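Local structure of putative NAD(P)H-flavin oxidoreductase (2HAY) at residues I49-N61 with S83-R95. The protein binds FMN and, as a member of the nitroreductase family, probably passes electrons between NAD(P)H and flavin or nitrogen-containing substrates. Residues are numbered along the deposited sequence; the frame is centred on the assembly and turned at random.
Sequences IGLEGWRFVVLDN and SHFILLIAEKHAR
V57 and L87 form a hydrogen-bonded pair at the middle of two antiparallel strands, 54-59 and 84-91, neighbours in the central sheet of the nitroreductase fold. V57 N reaches L87 O at 2.9 Å, an almost straight bond (173°), and L87 N returns to V57 O; both donors lie in the carbonyl planes. The R55–I89 pair repeats this two-way exchange of backbone hydrogen bonds, and single bonds from E91 N to G53 O and from L59 N to F85 O extend the run at its two ends.

The apolar middle is tightly packed on both faces. On the one that helix 137-162 covers, the F56 ring, its CG anti to the carbonyl carbon (chi1 -54°), turns an edge to L88, whose CG lies 3.9 Å from F56 CD1. V58 CG2 meets I86 CG1 on the same face. On the other, L59 CD2 reaches diagonally to L87 CD2 at 4.2 Å, while R55 carries its guanidinium to a salt bridge with E192. Strand 54-59 also pairs in parallel with a strand of the second subunit, so the sheet continues across the dimer interface.

The partly exposed ends are looser, and past the last backbone bonds water carries the polar links. Three residues after G50, which touches FMN, G53 meets the E91 carboxylate, with E91 CD 3.4 Å from G53 CA, and a water links E91 OE2 to L51 O. At the other end, a water joins L59 O, D60 OD2 and F85 N; a second bridges D60 OD1 and H84 NE2, lying in the plane of the imidazole, 2.8 Å from NE2.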
loop_
_atom_site.group_PDB
_atom_site.type_symbol
_atom_site.label_atom_id
_atom_site.label_comp_id
_atom_site.label_asym_id
_atom_site.label_seq_id
_atom_site.Cartn_x
_atom_site.Cartn_y
_atom_site.Cartn_z
ATOM N N ILE B 49 8.400 -7.809 -7.543
ATOM C CA ILE B 49 9.124 -8.995 -7.968
ATOM C C ILE B 49 8.613 -10.328 -7.382
ATOM O O ILE B 49 9.339 -11.309 -7.364
ATOM C CB ILE B 49 10.710 -8.834 -7.848
ATOM C CG1 ILE B 49 11.204 -8.860 -6.401
ATOM C CG2 ILE B 49 11.222 -7.585 -8.591
ATOM C CD1 ILE B 49 12.724 -8.976 -6.305
ATOM N N GLY B 50 7.373 -10.368 -6.913
ATOM C CA GLY B 50 6.799 -11.630 -6.397
ATOM C C GLY B 50 7.479 -12.147 -5.125
ATOM O O GLY B 50 7.435 -13.338 -4.828
ATOM N N LEU B 51 8.129 -11.252 -4.393
ATOM C CA LEU B 51 8.918 -11.629 -3.229
ATOM C C LEU B 51 8.042 -12.157 -2.083
ATOM O O LEU B 51 8.430 -13.099 -1.407
ATOM C CB LEU B 51 9.739 -10.432 -2.720
ATOM C CG LEU B 51 10.670 -10.786 -1.537
ATOM C CD1 LEU B 51 11.710 -11.827 -1.952
ATOM C CD2 LEU B 51 11.354 -9.539 -1.045
ATOM N N GLU B 52 6.888 -11.520 -1.851
ATOM C CA GLU B 52 6.009 -11.905 -0.735
ATOM C C GLU B 52 6.797 -11.944 0.586
ATOM O O GLU B 52 6.646 -12.882 1.395
ATOM C CB GLU B 52 5.344 -13.268 -0.992
ATOM C CG GLU B 52 4.612 -13.395 -2.292
ATOM C CD GLU B 52 4.257 -14.830 -2.575
ATOM O OE1 GLU B 52 4.812 -15.424 -3.544
ATOM O OE2 GLU B 52 3.446 -15.382 -1.808
ATOM N N GLY B 53 7.625 -10.925 0.797
ATOM C CA GLY B 53 8.404 -10.797 2.023
ATOM C C GLY B 53 7.549 -10.206 3.117
ATOM O O GLY B 53 7.784 -9.090 3.603
ATOM N N TRP B 54 6.516 -10.943 3.501
ATOM C CA TRP B 54 5.529 -10.393 4.437
ATOM C C TRP B 54 4.835 -11.529 5.154
ATOM O O TRP B 54 4.856 -12.691 4.671
ATOM C CB TRP B 54 4.493 -9.524 3.692
ATOM C CG TRP B 54 3.763 -10.202 2.508
ATOM C CD1 TRP B 54 3.541 -11.559 2.327
ATOM C CD2 TRP B 54 3.143 -9.548 1.390
ATOM N NE1 TRP B 54 2.822 -11.770 1.183
ATOM C CE2 TRP B 54 2.568 -10.563 0.580
ATOM C CE3 TRP B 54 3.010 -8.202 0.996
ATOM C CZ2 TRP B 54 1.884 -10.283 -0.605
ATOM C CZ3 TRP B 54 2.326 -7.919 -0.191
ATOM C CH2 TRP B 54 1.758 -8.961 -0.973
ATOM N N ARG B 55 4.248 -11.209 6.307
ATOM C CA ARG B 55 3.384 -12.129 7.019
ATOM C C ARG B 55 2.251 -11.346 7.602
ATOM O O ARG B 55 2.414 -10.167 7.941
ATOM C CB ARG B 55 4.119 -12.876 8.156
ATOM C CG ARG B 55 5.310 -13.700 7.682
ATOM C CD ARG B 55 5.754 -14.766 8.675
ATOM N NE ARG B 55 6.350 -14.167 9.848
ATOM C CZ ARG B 55 5.779 -14.108 11.053
ATOM N NH1 ARG B 55 6.449 -13.552 12.071
ATOM N NH2 ARG B 55 4.574 -14.634 11.266
ATOM N N PHE B 56 1.112 -12.015 7.749
ATOM C CA PHE B 56 -0.040 -11.374 8.319
ATOM C C PHE B 56 -0.467 -12.190 9.509
ATOM O O PHE B 56 -0.786 -13.376 9.372
ATOM C CB PHE B 56 -1.121 -11.239 7.252
ATOM C CG PHE B 56 -0.614 -10.537 6.033
ATOM C CD1 PHE B 56 -0.506 -9.148 6.015
ATOM C CD2 PHE B 56 -0.154 -11.264 4.938
ATOM C CE1 PHE B 56 0.039 -8.495 4.898
ATOM C CE2 PHE B 56 0.374 -10.615 3.835
ATOM C CZ PHE B 56 0.461 -9.220 3.819
ATOM N N VAL B 57 -0.393 -11.587 10.689
ATOM C CA VAL B 57 -0.694 -12.357 11.891
ATOM C C VAL B 57 -1.900 -11.871 12.674
ATOM O O VAL B 57 -2.012 -10.696 13.013
ATOM C CB VAL B 57 0.551 -12.774 12.774
ATOM C CG1 VAL B 57 1.910 -12.317 12.198
ATOM C CG2 VAL B 57 0.333 -12.546 14.334
ATOM N N VAL B 58 -2.811 -12.810 12.908
ATOM C CA VAL B 58 -3.992 -12.530 13.702
ATOM C C VAL B 58 -3.603 -12.594 15.162
ATOM O O VAL B 58 -3.288 -13.667 15.687
ATOM C CB VAL B 58 -5.158 -13.466 13.345
ATOM C CG1 VAL B 58 -6.377 -13.131 14.174
ATOM C CG2 VAL B 58 -5.484 -13.348 11.830
ATOM N N LEU B 59 -3.589 -11.430 15.797
ATOM C CA LEU B 59 -3.193 -11.323 17.197
ATOM C C LEU B 59 -4.445 -11.418 18.077
ATOM O O LEU B 59 -5.113 -10.419 18.322
ATOM C CB LEU B 59 -2.438 -10.013 17.480
ATOM C CG LEU B 59 -1.915 -9.882 18.922
ATOM C CD1 LEU B 59 -0.999 -11.035 19.292
ATOM C CD2 LEU B 59 -1.198 -8.561 19.131
ATOM N N ASP B 60 -4.752 -12.635 18.512
ATOM C CA ASP B 60 -5.887 -12.913 19.381
ATOM C C ASP B 60 -5.492 -12.831 20.871
ATOM O O ASP B 60 -6.332 -12.584 21.734
ATOM C CB ASP B 60 -6.449 -14.302 19.057
ATOM C CG ASP B 60 -7.446 -14.290 17.908
ATOM O OD1 ASP B 60 -7.781 -15.385 17.406
ATOM O OD2 ASP B 60 -7.914 -13.199 17.501
ATOM N N ASN B 61 -4.202 -13.018 21.152
ATOM C CA ASN B 61 -3.689 -13.085 22.512
ATOM C C ASN B 61 -3.869 -11.775 23.276
ATOM O O ASN B 61 -3.253 -10.751 22.938
ATOM C CB ASN B 61 -2.222 -13.499 22.507
ATOM C CG ASN B 61 -1.712 -13.826 23.902
ATOM O OD1 ASN B 61 -1.265 -12.946 24.633
ATOM N ND2 ASN B 61 -1.812 -15.089 24.287
ATOM N N SER B 83 -12.818 -6.669 17.136
ATOM C CA SER B 83 -13.043 -8.104 17.032
ATOM C C SER B 83 -11.729 -8.857 16.732
ATOM O O SER B 83 -11.386 -9.826 17.408
ATOM C CB SER B 83 -14.061 -8.362 15.935
ATOM O OG SER B 83 -14.030 -9.705 15.556
ATOM N N HIS B 84 -11.013 -8.424 15.688
ATOM C CA HIS B 84 -9.713 -9.006 15.353
ATOM C C HIS B 84 -8.689 -7.922 15.134
ATOM O O HIS B 84 -9.014 -6.792 14.761
ATOM C CB HIS B 84 -9.786 -9.882 14.113
ATOM C CG HIS B 84 -10.462 -11.198 14.333
ATOM N ND1 HIS B 84 -11.827 -11.353 14.264
ATOM C CD2 HIS B 84 -9.959 -12.433 14.588
ATOM C CE1 HIS B 84 -12.143 -12.619 14.470
ATOM N NE2 HIS B 84 -11.030 -13.295 14.675
ATOM N N PHE B 85 -7.437 -8.288 15.350
ATOM C CA PHE B 85 -6.335 -7.363 15.236
ATOM C C PHE B 85 -5.261 -8.065 14.444
ATOM O O PHE B 85 -4.854 -9.173 14.803
ATOM C CB PHE B 85 -5.826 -7.015 16.626
ATOM C CG PHE B 85 -5.349 -5.621 16.745
ATOM C CD1 PHE B 85 -4.037 -5.301 16.442
ATOM C CD2 PHE B 85 -6.208 -4.621 17.173
ATOM C CE1 PHE B 85 -3.588 -3.998 16.544
ATOM C CE2 PHE B 85 -5.766 -3.306 17.278
ATOM C CZ PHE B 85 -4.462 -2.995 16.965
ATOM N N ILE B 86 -4.819 -7.442 13.354
ATOM C CA ILE B 86 -3.852 -8.081 12.449
ATOM C C ILE B 86 -2.549 -7.312 12.402
ATOM O O ILE B 86 -2.551 -6.102 12.195
ATOM C CB ILE B 86 -4.414 -8.215 11.010
ATOM C CG1 ILE B 86 -5.569 -9.239 10.997
ATOM C CG2 ILE B 86 -3.316 -8.595 10.027
ATOM C CD1 ILE B 86 -6.247 -9.395 9.638
ATOM N N LEU B 87 -1.440 -8.025 12.587
ATOM C CA LEU B 87 -0.110 -7.438 12.482
ATOM C C LEU B 87 0.434 -7.690 11.100
ATOM O O LEU B 87 0.462 -8.835 10.664
ATOM C CB LEU B 87 0.852 -8.062 13.528
ATOM C CG LEU B 87 0.332 -8.182 14.957
ATOM C CD1 LEU B 87 1.386 -8.885 15.815
ATOM C CD2 LEU B 87 -0.014 -6.811 15.538
ATOM N N LEU B 88 0.869 -6.621 10.430
ATOM C CA LEU B 88 1.477 -6.729 9.085
ATOM C C LEU B 88 2.983 -6.691 9.281
ATOM O O LEU B 88 3.530 -5.718 9.809
ATOM C CB LEU B 88 1.007 -5.599 8.162
ATOM C CG LEU B 88 -0.467 -5.612 7.767
ATOM C CD1 LEU B 88 -1.392 -5.054 8.895
ATOM C CD2 LEU B 88 -0.641 -4.844 6.479
ATOM N N ILE B 89 3.639 -7.794 8.929
ATOM C CA ILE B 89 5.073 -7.985 9.186
ATOM C C ILE B 89 5.820 -7.974 7.858
ATOM O O ILE B 89 5.378 -8.636 6.891
ATOM C CB ILE B 89 5.336 -9.347 9.921
ATOM C CG1 ILE B 89 4.434 -9.551 11.149
ATOM C CG2 ILE B 89 6.841 -9.563 10.248
ATOM C CD1 ILE B 89 4.432 -8.427 12.168
ATOM N N ALA B 90 6.919 -7.211 7.777
ATOM C CA ALA B 90 7.757 -7.222 6.560
ATOM C C ALA B 90 9.161 -7.837 6.780
ATOM O O ALA B 90 9.742 -7.701 7.871
ATOM C CB ALA B 90 7.867 -5.831 5.981
ATOM N N GLU B 91 9.707 -8.478 5.736
ATOM C CA GLU B 91 11.052 -9.098 5.790
ATOM C C GLU B 91 12.178 -8.055 5.782
ATOM O O GLU B 91 12.093 -7.065 5.051
ATOM C CB GLU B 91 11.262 -9.990 4.578
ATOM C CG GLU B 91 11.071 -11.440 4.828
ATOM C CD GLU B 91 11.027 -12.301 3.542
ATOM O OE1 GLU B 91 11.698 -11.960 2.543
ATOM O OE2 GLU B 91 10.310 -13.341 3.542
ATOM N N LYS B 92 13.223 -8.296 6.569
ATOM C CA LYS B 92 14.437 -7.473 6.533
ATOM C C LYS B 92 15.431 -8.084 5.579
ATOM O O LYS B 92 15.343 -9.268 5.245
ATOM C CB LYS B 92 15.086 -7.397 7.930
ATOM C CG LYS B 92 14.206 -6.690 8.971
ATOM C CD LYS B 92 14.903 -6.668 10.318
ATOM C CE LYS B 92 14.232 -5.667 11.286
ATOM N NZ LYS B 92 14.819 -5.823 12.665
ATOM N N HIS B 93 16.381 -7.281 5.141
ATOM C CA HIS B 93 17.518 -7.812 4.385
ATOM C C HIS B 93 17.182 -8.521 3.073
ATOM O O HIS B 93 17.851 -9.474 2.662
ATOM C CB HIS B 93 18.359 -8.697 5.299
ATOM C CG HIS B 93 18.888 -7.962 6.485
ATOM N ND1 HIS B 93 19.795 -6.921 6.370
ATOM C CD2 HIS B 93 18.643 -8.110 7.806
ATOM C CE1 HIS B 93 20.089 -6.469 7.577
ATOM N NE2 HIS B 93 19.395 -7.165 8.464
ATOM N N ALA B 94 16.148 -8.033 2.399
ATOM C CA ALA B 94 15.764 -8.628 1.117
ATOM C C ALA B 94 16.615 -8.046 -0.007
ATOM O O ALA B 94 16.086 -7.462 -0.948
ATOM C CB ALA B 94 14.222 -8.454 0.874
ATOM N N ARG B 95 17.939 -8.228 0.095
ATOM C CA ARG B 95 18.894 -7.739 -0.887
ATOM C C ARG B 95 18.850 -8.664 -2.107
ATOM O O ARG B 95 18.474 -9.827 -1.988
ATOM C CB ARG B 95 20.307 -7.742 -0.269
ATOM C CG ARG B 95 21.302 -6.768 -0.919
ATOM C CD ARG B 95 22.573 -6.637 -0.065
ATOM N NE ARG B 95 23.588 -5.834 -0.719
ATOM C CZ ARG B 95 24.531 -6.308 -1.539
ATOM N NH1 ARG B 95 24.603 -7.613 -1.815
ATOM N NH2 ARG B 95 25.397 -5.468 -2.097
HETATM O O HOH W 1 10.209 -13.768 0.979
HETATM O O HOH W 2 -7.298 -10.438 17.133
HETATM O O HOH W 3 -9.386 -15.547 15.248
#